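Local coordinates for protein beta-lactamase Mb2281c (Mycobacterium bovis, PDB 3I7J) that is probably a serine hydrolase of the beta-lactamase family, expected to work through an acyl-enzyme intermediate, at residues T71-L76 with T179-G184; V52-E55 with N60-T63; V46-Q51 with G161-P166. All blocks are in the same frame, centred on the assembly; numbering follows the deposited sequence.

Contact 1: T71-L76 with T179-G184; sequences TVRHLL and TVQFPG
The far end of the F182 ring (CZ, CE1, CE2) wedges between R73 and H74 of helix 72-76. The packing is closest at H74: F182 CZ sits over the centre of one imidazole face, 3.4 Å above its plane, and H74 CD2 lies 3.5 Å from F182 CZ. The two rings are tilted by 40° and are neither stacked nor edge-to-face. On the neighbouring side F182 CE2 meets the aliphatic part of R73, 3.6 Å from R73 CD, and the carbonyl oxygen of R73 lies in plane at the phenyl edge.

H74 is held from the start of its own helix by the N-cap residue T71, where T71 OG1 and H74 ND1 share a hydrogen bond of 2.7 Å at the imidazole edge. The short helix belongs to the helical part of a serine beta-lactamase-like fold, and residues 179-184 form the loop that follows helix 171-177 and leads to the hairpin strand 187-189. F182 has left-handed backbone angles; Q181 and F182 both point at the helix.

Beside the ring, Q181 is buried and held by one bond. R73, with CG anti to the backbone N (chi1 -171°) and its chain bent at chi3, reaches across it and gives R73 NH1 to Q181 OE1 at 3.0 Å, with guanidinium and amide nearly coplanar. Q181 NE2 is turned back to T179 O, 3.1 Å away and above that carbonyl's plane. The loose, solvent side lies at exposed T179, P183 and G184, which make no contact with helix 72-76.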
loop_
_atom_site.group_PDB
_atom_site.type_symbol
_atom_site.label_atom_id
_atom_site.label_comp_id
_atom_site.label_asym_id
_atom_site.label_seq_id
_atom_site.Cartn_x
_atom_site.Cartn_y
_atom_site.Cartn_z
ATOM N N THR A 71 -5.814 11.516 15.076
ATOM C CA THR A 71 -5.800 12.444 13.943
ATOM C C THR A 71 -5.698 11.678 12.619
ATOM O O THR A 71 -5.598 10.451 12.601
ATOM C CB THR A 71 -4.598 13.425 14.017
ATOM O OG1 THR A 71 -3.374 12.704 13.840
ATOM C CG2 THR A 71 -4.558 14.144 15.378
ATOM N N VAL A 72 -5.733 12.408 11.512
ATOM C CA VAL A 72 -5.601 11.803 10.200
ATOM C C VAL A 72 -4.295 10.987 10.153
ATOM O O VAL A 72 -4.286 9.861 9.651
ATOM C CB VAL A 72 -5.634 12.906 9.095
ATOM C CG1 VAL A 72 -5.158 12.360 7.755
ATOM C CG2 VAL A 72 -7.074 13.425 8.950
ATOM N N ARG A 73 -3.210 11.531 10.710
ATOM C CA ARG A 73 -1.922 10.834 10.724
ATOM C C ARG A 73 -1.981 9.490 11.458
ATOM O O ARG A 73 -1.334 8.532 11.034
ATOM C CB ARG A 73 -0.828 11.697 11.373
ATOM C CG ARG A 73 0.590 11.119 11.215
ATOM C CD ARG A 73 1.568 11.713 12.228
ATOM N NE ARG A 73 1.560 13.170 12.189
ATOM C CZ ARG A 73 2.222 13.902 11.301
ATOM N NH1 ARG A 73 2.965 13.312 10.371
ATOM N NH2 ARG A 73 2.127 15.226 11.335
ATOM N N HIS A 74 -2.733 9.422 12.562
ATOM C CA HIS A 74 -2.858 8.176 13.321
ATOM C C HIS A 74 -3.616 7.148 12.498
ATOM O O HIS A 74 -3.327 5.952 12.554
ATOM C CB HIS A 74 -3.629 8.362 14.639
ATOM C CG HIS A 74 -2.941 9.232 15.644
ATOM N ND1 HIS A 74 -2.945 10.608 15.565
ATOM C CD2 HIS A 74 -2.274 8.924 16.784
ATOM C CE1 HIS A 74 -2.316 11.112 16.613
ATOM N NE2 HIS A 74 -1.900 10.110 17.368
ATOM N N LEU A 75 -4.612 7.607 11.750
ATOM C CA LEU A 75 -5.395 6.694 10.933
ATOM C C LEU A 75 -4.541 6.100 9.819
ATOM O O LEU A 75 -4.590 4.894 9.568
ATOM C CB LEU A 75 -6.611 7.412 10.360
ATOM C CG LEU A 75 -7.557 7.922 11.451
ATOM C CD1 LEU A 75 -8.660 8.766 10.810
ATOM C CD2 LEU A 75 -8.163 6.731 12.202
ATOM N N LEU A 76 -3.745 6.945 9.170
ATOM C CA LEU A 76 -2.871 6.514 8.083
ATOM C C LEU A 76 -1.783 5.544 8.536
ATOM O O LEU A 76 -1.416 4.620 7.802
ATOM C CB LEU A 76 -2.215 7.740 7.438
ATOM C CG LEU A 76 -3.104 8.591 6.520
ATOM C CD1 LEU A 76 -2.477 9.958 6.263
ATOM C CD2 LEU A 76 -3.311 7.841 5.220
ATOM N N THR A 179 8.313 7.803 5.450
ATOM C CA THR A 179 9.111 7.843 6.671
ATOM C C THR A 179 8.271 7.241 7.787
ATOM O O THR A 179 7.053 7.445 7.841
ATOM C CB THR A 179 9.479 9.282 7.071
ATOM O OG1 THR A 179 10.314 9.853 6.063
ATOM C CG2 THR A 179 10.215 9.293 8.403
ATOM N N VAL A 180 8.919 6.507 8.682
ATOM C CA VAL A 180 8.197 5.889 9.771
ATOM C C VAL A 180 7.507 6.927 10.655
ATOM O O VAL A 180 8.112 7.889 11.125
ATOM C CB VAL A 180 9.125 4.970 10.626
ATOM C CG1 VAL A 180 10.317 5.751 11.140
ATOM C CG2 VAL A 180 8.329 4.366 11.784
ATOM N N GLN A 181 6.212 6.711 10.840
ATOM C CA GLN A 181 5.356 7.570 11.634
ATOM C C GLN A 181 5.122 6.862 12.966
ATOM O O GLN A 181 4.764 5.684 12.982
ATOM C CB GLN A 181 4.032 7.746 10.895
ATOM C CG GLN A 181 4.181 8.288 9.474
ATOM C CD GLN A 181 4.592 9.744 9.468
ATOM O OE1 GLN A 181 4.056 10.544 10.223
ATOM N NE2 GLN A 181 5.535 10.097 8.605
ATOM N N PHE A 182 5.313 7.573 14.074
ATOM C CA PHE A 182 5.148 6.972 15.399
ATOM C C PHE A 182 6.132 5.795 15.499
ATOM O O PHE A 182 5.735 4.641 15.631
ATOM C CB PHE A 182 3.716 6.471 15.590
ATOM C CG PHE A 182 2.668 7.539 15.441
ATOM C CD1 PHE A 182 2.403 8.436 16.482
ATOM C CD2 PHE A 182 1.946 7.651 14.254
ATOM C CE1 PHE A 182 1.427 9.435 16.342
ATOM C CE2 PHE A 182 0.971 8.638 14.094
ATOM C CZ PHE A 182 0.707 9.537 15.141
ATOM N N PRO A 183 7.440 6.082 15.422
ATOM C CA PRO A 183 8.493 5.065 15.499
ATOM C C PRO A 183 8.576 4.418 16.873
ATOM O O PRO A 183 8.141 5.000 17.867
ATOM C CB PRO A 183 9.751 5.863 15.180
ATOM C CG PRO A 183 9.452 7.184 15.827
ATOM C CD PRO A 183 8.035 7.430 15.337
ATOM N N GLY A 184 9.135 3.213 16.919
ATOM C CA GLY A 184 9.301 2.514 18.179
ATOM C C GLY A 184 8.165 1.595 18.561
ATOM O O GLY A 184 8.282 0.852 19.528
#

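Contact 2: V52-E55 with N60-T63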
loop_
_atom_site.group_PDB
_atom_site.type_symbol
_atom_site.label_atom_id
_atom_site.label_comp_id
_atom_site.label_asym_id
_atom_site.label_seq_id
_atom_site.Cartn_x
_atom_site.Cartn_y
_atom_site.Cartn_z
ATOM N N VAL A 52 -3.004 13.579 -0.968
ATOM C CA VAL A 52 -3.358 14.651 -1.881
ATOM C C VAL A 52 -4.312 15.610 -1.160
ATOM O O VAL A 52 -4.200 16.825 -1.304
ATOM C CB VAL A 52 -4.054 14.111 -3.162
ATOM C CG1 VAL A 52 -4.554 15.276 -4.016
ATOM C CG2 VAL A 52 -3.070 13.266 -3.969
ATOM N N ALA A 53 -5.244 15.060 -0.379
ATOM C CA ALA A 53 -6.206 15.879 0.359
ATOM C C ALA A 53 -5.512 16.823 1.348
ATOM O O ALA A 53 -5.932 17.972 1.522
ATOM C CB ALA A 53 -7.203 14.996 1.092
ATOM N N VAL A 54 -4.453 16.341 1.991
ATOM C CA VAL A 54 -3.712 17.167 2.923
ATOM C C VAL A 54 -3.096 18.327 2.152
ATOM O O VAL A 54 -3.149 19.477 2.592
ATOM C CB VAL A 54 -2.578 16.368 3.630
ATOM C CG1 VAL A 54 -1.692 17.307 4.445
ATOM C CG2 VAL A 54 -3.184 15.309 4.549
ATOM N N GLU A 55 -2.524 18.034 0.987
ATOM C CA GLU A 55 -1.908 19.088 0.183
ATOM C C GLU A 55 -2.923 20.079 -0.385
ATOM O O GLU A 55 -2.577 21.237 -0.618
ATOM C CB GLU A 55 -1.047 18.479 -0.936
ATOM C CG GLU A 55 0.104 17.641 -0.381
ATOM C CD GLU A 55 1.366 17.695 -1.228
ATOM O OE1 GLU A 55 1.364 17.186 -2.358
ATOM O OE2 GLU A 55 2.362 18.242 -0.757
ATOM N N ASN A 60 -5.674 18.229 7.439
ATOM C CA ASN A 60 -4.274 18.312 7.812
ATOM C C ASN A 60 -3.967 16.967 8.427
ATOM O O ASN A 60 -4.877 16.213 8.752
ATOM C CB ASN A 60 -4.047 19.410 8.845
ATOM C CG ASN A 60 -4.509 20.767 8.355
ATOM O OD1 ASN A 60 -4.205 21.174 7.230
ATOM N ND2 ASN A 60 -5.242 21.480 9.200
ATOM N N LEU A 61 -2.688 16.665 8.568
ATOM C CA LEU A 61 -2.271 15.415 9.166
ATOM C C LEU A 61 -2.665 15.420 10.645
ATOM O O LEU A 61 -2.992 14.378 11.209
ATOM C CB LEU A 61 -0.756 15.265 9.024
ATOM C CG LEU A 61 -0.159 14.234 8.054
ATOM C CD1 LEU A 61 -1.135 13.818 6.979
ATOM C CD2 LEU A 61 1.105 14.823 7.465
ATOM N N ASP A 62 -2.652 16.600 11.263
ATOM C CA ASP A 62 -2.996 16.710 12.673
ATOM C C ASP A 62 -4.491 16.953 12.891
ATOM O O ASP A 62 -4.940 17.125 14.020
ATOM C CB ASP A 62 -2.172 17.819 13.343
ATOM C CG ASP A 62 -0.668 17.585 13.231
ATOM O OD1 ASP A 62 -0.218 16.427 13.395
ATOM O OD2 ASP A 62 0.074 18.566 12.984
ATOM N N THR A 63 -5.258 16.969 11.807
ATOM C CA THR A 63 -6.701 17.164 11.901
ATOM C C THR A 63 -7.316 16.016 12.703
ATOM O O THR A 63 -7.113 14.855 12.380
ATOM C CB THR A 63 -7.349 17.155 10.515
ATOM O OG1 THR A 63 -6.848 18.245 9.742
ATOM C CG2 THR A 63 -8.851 17.265 10.624
#
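V54 and L61 meet at a single pair of methyl groups, V54 CG2 and L61 CD1, 3.5 Å apart. The two side chains cross at about a right angle, and of their atoms only these two come within touching distance. On V54 the touching branch is the one anti to the carbonyl carbon; CG1, anti to the backbone N (chi1 172°), is set further from L61. L61 brings CD1 back toward helix 42-56, whereas its CD2 lies on the far side of CG from the valine. The torsions of L61 are away from the usual staggered values, chi1 being -109°, and its exact rotamer is best read with caution.

V54 CG2 also rests against the backbone of N60, 4.3 Å from N60 C, at the place where the two chain segments come nearest: the CA atoms of V54 and N60 are 5.1 Å apart. This is a surface contact in the helical part of the beta-lactamase-like fold, in which the connection between helix 42-56 and helix 72-76 doubles back onto the last turn of helix 42-56. It does so in a type I beta turn from N60 to T63. The turn is closed by T63 N bonding to N60 O at 3.2 Å, and T63 OG1 reaches back to accept from N60 N at 2.6 Å, a side-chain bond that ties its two ends together.

Further out, L61 also packs on R73 and L76 of helix 72-76, and V54 on M173 of helix 171-177, so the methyl pair bridges between neighbouring helices.

Besides its own bonds, the turn is held by backbone bonds from L61 and T63 to the start of helix 72-76; toward helix 42-56 its contact is purely apolar and imposes little directional constraint.

Contact 3: V46-Q51 with G161-P166; sequences VARAAQ and GDLLRP
R48 of helix 42-56 extends to D162 near the end of helix 153-164, and both of its facing nitrogens settle on one carboxylate oxygen. R48 NE and R48 NH1 each lie 3.0 Å from D162 OD2, making a salt bridge in which a single oxygen takes two N-H groups at the guanidinium edge. The carboxylate plane stands nearly perpendicular to the guanidinium, at 87°, so this is not the side-by-side two-oxygen pairing. The position of OD2 is somewhat doubtful, since it lies too close to another atom of the model, and the lengths deserve corresponding caution.

The other carboxylate oxygen is used separately: D162 OD1 accepts from the backbone N-H groups of S167 and T168, holding the chain that follows helix 153-164. The aspartate thus links that chain to the buried arginine, and the arginine's charge is probably balanced mainly by it.

Helix 42-56 is the central helix of the serine beta-lactamase-like fold, and an apparent Ser-x-x-Lys signature, the usual nucleophile motif of this family, lies at its start. R48 sits further along it, facing helix 153-164, which packs against strand 232-237 through L163.

The remaining guanidinium nitrogen is turned back to its own helix. R48 NH2 donates to Q51 OE1 at 2.9 Å, in the plane of that carbonyl, while Q51 NE2 donates to L202 O, so both ends of the glutamine amide are engaged. R48 gets there with CG anti to the backbone N (chi1 -167°) and bends at chi2 and chi3. L163 CD2 lies over the centre of one guanidinium face, 3.8 Å above it, and P166 CB approaches R48 NH1 obliquely at 3.9 Å.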
loop_
_atom_site.group_PDB
_atom_site.type_symbol
_atom_site.label_atom_id
_atom_site.label_comp_id
_atom_site.label_asym_id
_atom_site.label_seq_id
_atom_site.Cartn_x
_atom_site.Cartn_y
_atom_site.Cartn_z
ATOM N N VAL A 46 -5.679 4.558 -1.284
ATOM C CA VAL A 46 -6.443 5.434 -0.409
ATOM C C VAL A 46 -5.494 6.372 0.325
ATOM O O VAL A 46 -5.794 7.556 0.503
ATOM C CB VAL A 46 -7.271 4.613 0.616
ATOM C CG1 VAL A 46 -7.950 5.540 1.617
ATOM C CG2 VAL A 46 -8.316 3.782 -0.117
ATOM N N ALA A 47 -4.349 5.844 0.748
ATOM C CA ALA A 47 -3.357 6.656 1.452
ATOM C C ALA A 47 -2.871 7.803 0.566
ATOM O O ALA A 47 -2.710 8.933 1.032
ATOM C CB ALA A 47 -2.178 5.800 1.867
ATOM N N ARG A 48 -2.636 7.515 -0.712
ATOM C CA ARG A 48 -2.159 8.553 -1.613
ATOM C C ARG A 48 -3.245 9.603 -1.811
ATOM O O ARG A 48 -2.956 10.796 -1.967
ATOM C CB ARG A 48 -1.754 7.962 -2.960
ATOM C CG ARG A 48 -0.955 8.924 -3.825
ATOM C CD ARG A 48 0.327 9.320 -3.127
ATOM N NE ARG A 48 1.459 9.378 -4.043
ATOM C CZ ARG A 48 2.723 9.376 -3.644
ATOM N NH1 ARG A 48 3.700 9.436 -4.534
ATOM N NH2 ARG A 48 3.004 9.306 -2.346
ATOM N N ALA A 49 -4.497 9.156 -1.805
ATOM C CA ALA A 49 -5.627 10.063 -1.956
ATOM C C ALA A 49 -5.701 10.971 -0.723
ATOM O O ALA A 49 -5.966 12.172 -0.840
ATOM C CB ALA A 49 -6.919 9.270 -2.111
ATOM N N ALA A 50 -5.458 10.396 0.458
ATOM C CA ALA A 50 -5.480 11.173 1.702
ATOM C C ALA A 50 -4.308 12.164 1.745
ATOM O O ALA A 50 -4.407 13.233 2.345
ATOM C CB ALA A 50 -5.421 10.245 2.914
ATOM N N GLN A 51 -3.200 11.785 1.113
ATOM C CA GLN A 51 -2.024 12.633 1.049
ATOM C C GLN A 51 -2.319 13.829 0.142
ATOM O O GLN A 51 -1.935 14.958 0.445
ATOM C CB GLN A 51 -0.833 11.850 0.509
ATOM C CG GLN A 51 -0.207 10.899 1.523
ATOM C CD GLN A 51 0.629 9.826 0.854
ATOM O OE1 GLN A 51 1.244 10.069 -0.181
ATOM N NE2 GLN A 51 0.661 8.635 1.443
ATOM N N GLY A 161 5.020 4.080 -10.481
ATOM C CA GLY A 161 5.845 5.130 -11.045
ATOM C C GLY A 161 5.750 6.388 -10.199
ATOM O O GLY A 161 6.737 7.094 -9.979
ATOM N N ASP A 162 4.548 6.660 -9.706
ATOM C CA ASP A 162 4.308 7.831 -8.879
ATOM C C ASP A 162 4.989 7.649 -7.522
ATOM O O ASP A 162 5.392 8.622 -6.883
ATOM C CB ASP A 162 2.803 8.034 -8.695
ATOM C CG ASP A 162 2.466 9.380 -8.101
ATOM O OD1 ASP A 162 2.729 10.400 -8.765
ATOM O OD2 ASP A 162 1.939 9.423 -6.974
ATOM N N LEU A 163 5.122 6.401 -7.084
ATOM C CA LEU A 163 5.765 6.118 -5.797
ATOM C C LEU A 163 7.292 6.182 -5.896
ATOM O O LEU A 163 7.986 6.325 -4.892
ATOM C CB LEU A 163 5.335 4.736 -5.290
ATOM C CG LEU A 163 3.837 4.569 -5.022
ATOM C CD1 LEU A 163 3.532 3.152 -4.520
ATOM C CD2 LEU A 163 3.401 5.599 -3.991
ATOM N N LEU A 164 7.797 6.088 -7.121
ATOM C CA LEU A 164 9.228 6.114 -7.398
ATOM C C LEU A 164 9.678 7.557 -7.624
ATOM O O LEU A 164 10.736 7.974 -7.152
ATOM C CB LEU A 164 9.489 5.264 -8.641
ATOM C CG LEU A 164 10.667 4.292 -8.739
ATOM C CD1 LEU A 164 10.911 3.560 -7.435
ATOM C CD2 LEU A 164 10.371 3.303 -9.868
ATOM N N ARG A 165 8.853 8.302 -8.355
ATOM C CA ARG A 165 9.077 9.715 -8.679
ATOM C C ARG A 165 7.731 10.407 -8.457
ATOM O O ARG A 165 6.937 10.536 -9.383
ATOM C CB ARG A 165 9.494 9.861 -10.148
ATOM C CG ARG A 165 10.855 9.267 -10.480
ATOM C CD ARG A 165 11.957 10.042 -9.780
ATOM N NE ARG A 165 13.294 9.536 -10.109
ATOM C CZ ARG A 165 13.837 8.448 -9.576
ATOM N NH1 ARG A 165 13.163 7.736 -8.678
ATOM N NH2 ARG A 165 15.054 8.076 -9.941
ATOM N N PRO A 166 7.466 10.872 -7.228
ATOM C CA PRO A 166 6.206 11.541 -6.885
ATOM C C PRO A 166 5.749 12.656 -7.807
ATOM O O PRO A 166 6.511 13.564 -8.120
ATOM C CB PRO A 166 6.456 12.030 -5.461
ATOM C CG PRO A 166 7.942 12.235 -5.431
ATOM C CD PRO A 166 8.433 11.001 -6.125
#

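Overall arrangement
Helix 42-56 is common to contacts 2 and 3, whose centres lie about 14 Å apart: contact 3 uses its middle and contact 2 its last turn. Contact 1 follows in the helix 72-76 region, with its centre about 13 Å from that of contact 2 and 16 Å from that of contact 3. The turn of contact 2 is bonded to the start of helix 72-76 through L61 O to R73 N and T63 O to V72 N, and L76 packs on A47 and A50. Along the chain, contact 2 closes before contact 1 opens, while contacts 1 and 3 interleave. Contacts 1 and 3 tie helices 72-76 and 42-56 to sequence over a hundred residues later, while contact 2 is local.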